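Local coordinates for lactococcal phage P2 ORF15 (Lactococcus phage p2, PDB 2WZP), which is a distal tail (Dit) protein that probably forms part of the phage baseplate and joins it to the tail, at residues F225-I230 / A315-K320. Sequence-based numbering, arbitrary orientation.
Sequences FSFMGI and AEFKIK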
ATOM      1  N   PHE M 225      26.755  32.639 -19.301  1.00 29.53           N
ATOM      2  CA  PHE M 225      26.120  32.968 -18.035  1.00 26.71           C
ATOM      3  C   PHE M 225      26.501  34.378 -17.701  1.00 29.85           C
ATOM      4  O   PHE M 225      25.657  35.188 -17.313  1.00 29.57           O
ATOM      5  CB  PHE M 225      26.599  32.024 -16.925  1.00 27.86           C
ATOM      6  CG  PHE M 225      25.797  30.754 -16.817  1.00 28.98           C
ATOM      7  CD1 PHE M 225      24.505  30.768 -16.292  1.00 32.39           C
ATOM      8  CD2 PHE M 225      26.336  29.537 -17.212  1.00 29.62           C
ATOM      9  CE1 PHE M 225      23.747  29.605 -16.226  1.00 32.22           C
ATOM     10  CE2 PHE M 225      25.588  28.369 -17.112  1.00 31.90           C
ATOM     11  CZ  PHE M 225      24.292  28.415 -16.640  1.00 30.62           C
ATOM     12  N   SER M 226      27.792  34.663 -17.872  1.00 26.71           N
ATOM     13  CA  SER M 226      28.441  35.927 -17.552  1.00 26.82           C
ATOM     14  C   SER M 226      29.891  35.855 -18.007  1.00 30.76           C
ATOM     15  O   SER M 226      30.378  34.824 -18.485  1.00 30.17           O
ATOM     16  CB  SER M 226      28.417  36.138 -16.029  1.00 29.32           C
ATOM     17  OG  SER M 226      29.020  35.073 -15.314  1.00 27.17           O
ATOM     18  N   PHE M 227      30.594  36.943 -17.812  1.00 27.76           N
ATOM     19  CA  PHE M 227      32.004  36.983 -18.131  1.00 27.36           C
ATOM     20  C   PHE M 227      32.689  37.849 -17.106  1.00 34.40           C
ATOM     21  O   PHE M 227      32.057  38.631 -16.379  1.00 32.67           O
ATOM     22  CB  PHE M 227      32.267  37.470 -19.586  1.00 27.52           C
ATOM     23  CG  PHE M 227      31.711  38.841 -19.882  1.00 27.23           C
ATOM     24  CD1 PHE M 227      30.406  38.994 -20.349  1.00 29.84           C
ATOM     25  CD2 PHE M 227      32.456  39.979 -19.623  1.00 26.92           C
ATOM     26  CE1 PHE M 227      29.878  40.260 -20.578  1.00 30.19           C
ATOM     27  CE2 PHE M 227      31.925  41.242 -19.843  1.00 29.62           C
ATOM     28  CZ  PHE M 227      30.652  41.374 -20.347  1.00 28.14           C
ATOM     29  N   MET M 228      33.993  37.726 -17.096  1.00 35.29           N
ATOM     30  CA  MET M 228      34.895  38.476 -16.263  1.00 37.11           C
ATOM     31  C   MET M 228      36.086  38.901 -17.149  1.00 39.58           C
ATOM     32  O   MET M 228      36.516  38.151 -18.033  1.00 38.15           O
ATOM     33  CB  MET M 228      35.315  37.584 -15.122  1.00 41.06           C
ATOM     34  CG  MET M 228      36.136  38.267 -14.132  1.00 47.65           C
ATOM     35  SD  MET M 228      37.777  37.624 -14.303  1.00 54.88           S
ATOM     36  CE  MET M 228      38.521  38.469 -12.985  1.00 51.93           C
ATOM     37  N   GLY M 229      36.567  40.116 -16.953  1.00 35.52           N
ATOM     38  CA  GLY M 229      37.668  40.618 -17.762  1.00 34.32           C
ATOM     39  C   GLY M 229      38.540  41.655 -17.109  1.00 36.36           C
ATOM     40  O   GLY M 229      38.117  42.327 -16.158  1.00 34.72           O
ATOM     41  N   ILE M 230      39.779  41.757 -17.628  1.00 32.93           N
ATOM     42  CA  ILE M 230      40.824  42.725 -17.258  1.00 31.99           C
ATOM     43  C   ILE M 230      41.015  43.556 -18.495  1.00 34.93           C
ATOM     44  O   ILE M 230      41.390  43.017 -19.529  1.00 35.50           O
ATOM     45  CB  ILE M 230      42.137  42.060 -16.774  1.00 34.54           C
ATOM     46  CG1 ILE M 230      41.860  41.221 -15.506  1.00 34.05           C
ATOM     47  CG2 ILE M 230      43.256  43.099 -16.555  1.00 33.51           C
ATOM     48  CD1 ILE M 230      42.597  41.597 -14.250  1.00 35.31           C
ATOM     49  N   ALA M 315      42.460  43.321 -23.696  1.00 31.91           N
ATOM     50  CA  ALA M 315      41.446  42.834 -22.758  1.00 31.37           C
ATOM     51  C   ALA M 315      41.630  41.330 -22.622  1.00 35.78           C
ATOM     52  O   ALA M 315      41.865  40.636 -23.616  1.00 36.37           O
ATOM     53  CB  ALA M 315      40.041  43.146 -23.254  1.00 31.85           C
ATOM     54  N   GLU M 316      41.568  40.826 -21.391  1.00 32.04           N
ATOM     55  CA  GLU M 316      41.702  39.405 -21.096  1.00 30.70           C
ATOM     56  C   GLU M 316      40.414  39.002 -20.416  1.00 33.12           C
ATOM     57  O   GLU M 316      40.080  39.533 -19.360  1.00 31.46           O
ATOM     58  CB  GLU M 316      42.913  39.154 -20.183  1.00 31.43           C
ATOM     59  CG  GLU M 316      44.241  39.442 -20.857  1.00 37.69           C
ATOM     60  CD  GLU M 316      44.994  38.261 -21.432  1.00 46.91           C
ATOM     61  OE1 GLU M 316      46.241  38.332 -21.507  1.00 57.50           O
ATOM     62  OE2 GLU M 316      44.340  37.260 -21.797  1.00 38.53           O
ATOM     63  N   PHE M 317      39.682  38.099 -21.056  1.00 29.54           N
ATOM     64  CA  PHE M 317      38.399  37.583 -20.585  1.00 27.24           C
ATOM     65  C   PHE M 317      38.457  36.140 -20.082  1.00 32.31           C
ATOM     66  O   PHE M 317      39.264  35.331 -20.553  1.00 33.41           O
ATOM     67  CB  PHE M 317      37.361  37.701 -21.716  1.00 26.88           C
ATOM     68  CG  PHE M 317      36.590  38.998 -21.798  1.00 26.38           C
ATOM     69  CD1 PHE M 317      35.228  38.997 -22.059  1.00 27.80           C
ATOM     70  CD2 PHE M 317      37.229  40.222 -21.623  1.00 28.19           C
ATOM     71  CE1 PHE M 317      34.522  40.190 -22.163  1.00 28.14           C
ATOM     72  CE2 PHE M 317      36.514  41.414 -21.685  1.00 30.03           C
ATOM     73  CZ  PHE M 317      35.162  41.387 -21.938  1.00 28.23           C
ATOM     74  N   LYS M 318      37.572  35.832 -19.133  1.00 28.68           N
ATOM     75  CA  LYS M 318      37.270  34.502 -18.597  1.00 27.72           C
ATOM     76  C   LYS M 318      35.758  34.417 -18.680  1.00 30.68           C
ATOM     77  O   LYS M 318      35.051  35.080 -17.917  1.00 29.76           O
ATOM     78  CB  LYS M 318      37.775  34.317 -17.166  1.00 29.15           C
ATOM     79  CG  LYS M 318      37.737  32.871 -16.707  1.00 27.51           C
ATOM     80  CD  LYS M 318      38.111  32.761 -15.247  1.00 25.56           C
ATOM     81  CE  LYS M 318      38.201  31.319 -14.861  1.00 29.94           C
ATOM     82  NZ  LYS M 318      38.567  31.131 -13.441  1.00 42.18           N
ATOM     83  N   ILE M 319      35.278  33.743 -19.718  1.00 28.00           N
ATOM     84  CA  ILE M 319      33.853  33.619 -20.024  1.00 26.99           C
ATOM     85  C   ILE M 319      33.281  32.380 -19.430  1.00 30.62           C
ATOM     86  O   ILE M 319      33.895  31.318 -19.511  1.00 30.46           O
ATOM     87  CB  ILE M 319      33.646  33.703 -21.541  1.00 29.74           C
ATOM     88  CG1 ILE M 319      34.136  35.072 -22.072  1.00 29.97           C
ATOM     89  CG2 ILE M 319      32.200  33.450 -21.921  1.00 29.40           C
ATOM     90  CD1 ILE M 319      35.035  34.991 -23.133  1.00 31.17           C
ATOM     91  N   LYS M 320      32.096  32.524 -18.804  1.00 27.26           N
ATOM     92  CA  LYS M 320      31.384  31.421 -18.200  1.00 25.64           C
ATOM     93  C   LYS M 320      30.366  30.976 -19.232  1.00 30.39           C
ATOM     94  O   LYS M 320      29.283  31.560 -19.339  1.00 29.39           O
ATOM     95  CB  LYS M 320      30.751  31.830 -16.863  1.00 26.14           C
ATOM     96  CG  LYS M 320      30.537  30.644 -15.957  1.00 33.13           C
ATOM     97  CD  LYS M 320      29.591  30.959 -14.810  1.00 45.98           C
ATOM     98  CE  LYS M 320      30.218  30.936 -13.435  1.00 44.09           C
ATOM     99  NZ  LYS M 320      29.218  31.325 -12.419  1.00 59.34           N
TER
HETATM  100  O   HOH W   1      27.223  33.528 -13.458  1.00 34.78           O
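Ile230 and Glu316 form a doubly hydrogen-bonded antiparallel pair, Ile230 N giving to Glu316 O at 2.8 Å and Glu316 N to Ile230 O at 2.9 Å. The next hydrogen-bonded pair, Met228 with Lys318, repeats the pattern, although Met228 N meets Lys318 O over a more bent path. Segments 225-230 and 315-320 run at 157° to each other along their strands. At the far end the chain turns a corner at Phe225, whose N nevertheless reaches Lys320 O in a nearly straight bond of 2.7 Å. Between the Met228-Lys318 and Ile230-Glu316 pairs, in a non-hydrogen-bonded pair, Gly229 lies 4.2 Å from Phe317, CA to CA; having no side chain, it allows the Phe317 ring to come close to its CA, with CD2 3.9 Å away. Both are interior strands of the antiparallel sheet in the Dit C-terminal domain, with strand 165-173 beyond 315-320 and strand 265-269 beyond 225-230.

The face bearing Phe227, Phe317 and Ile319 is apolar. The two rings point the same way, side by side, with planes only 10° apart; they are slid so far that they barely overlap, and Phe317 CE1 comes nearest to CD2 and CE2 of Phe227. Phe227 reaches this position with CG between its backbone N and carbonyl carbon (chi1 58°), while its CB rests on Ile319 CG1 at 3.9 Å. Phe172 meets Phe317 edge-to-face.

Long polar chains suit the other face, where their stems pack while their ends find partners. Lys320 lays CB against Ser226 O and CD against Phe225 CB, then bends at chi3; its NZ gives to a water also bonded to Ser226 OG and forms a salt bridge with Asp134. Lys318 instead runs out fully extended to a salt bridge with Asp40, its stem beside Met228. Glu316 OE2 is hydrogen-bonded to Thr171 OG1, and a chain of another protein packs against Met228, Ile230, Glu316 and Lys318.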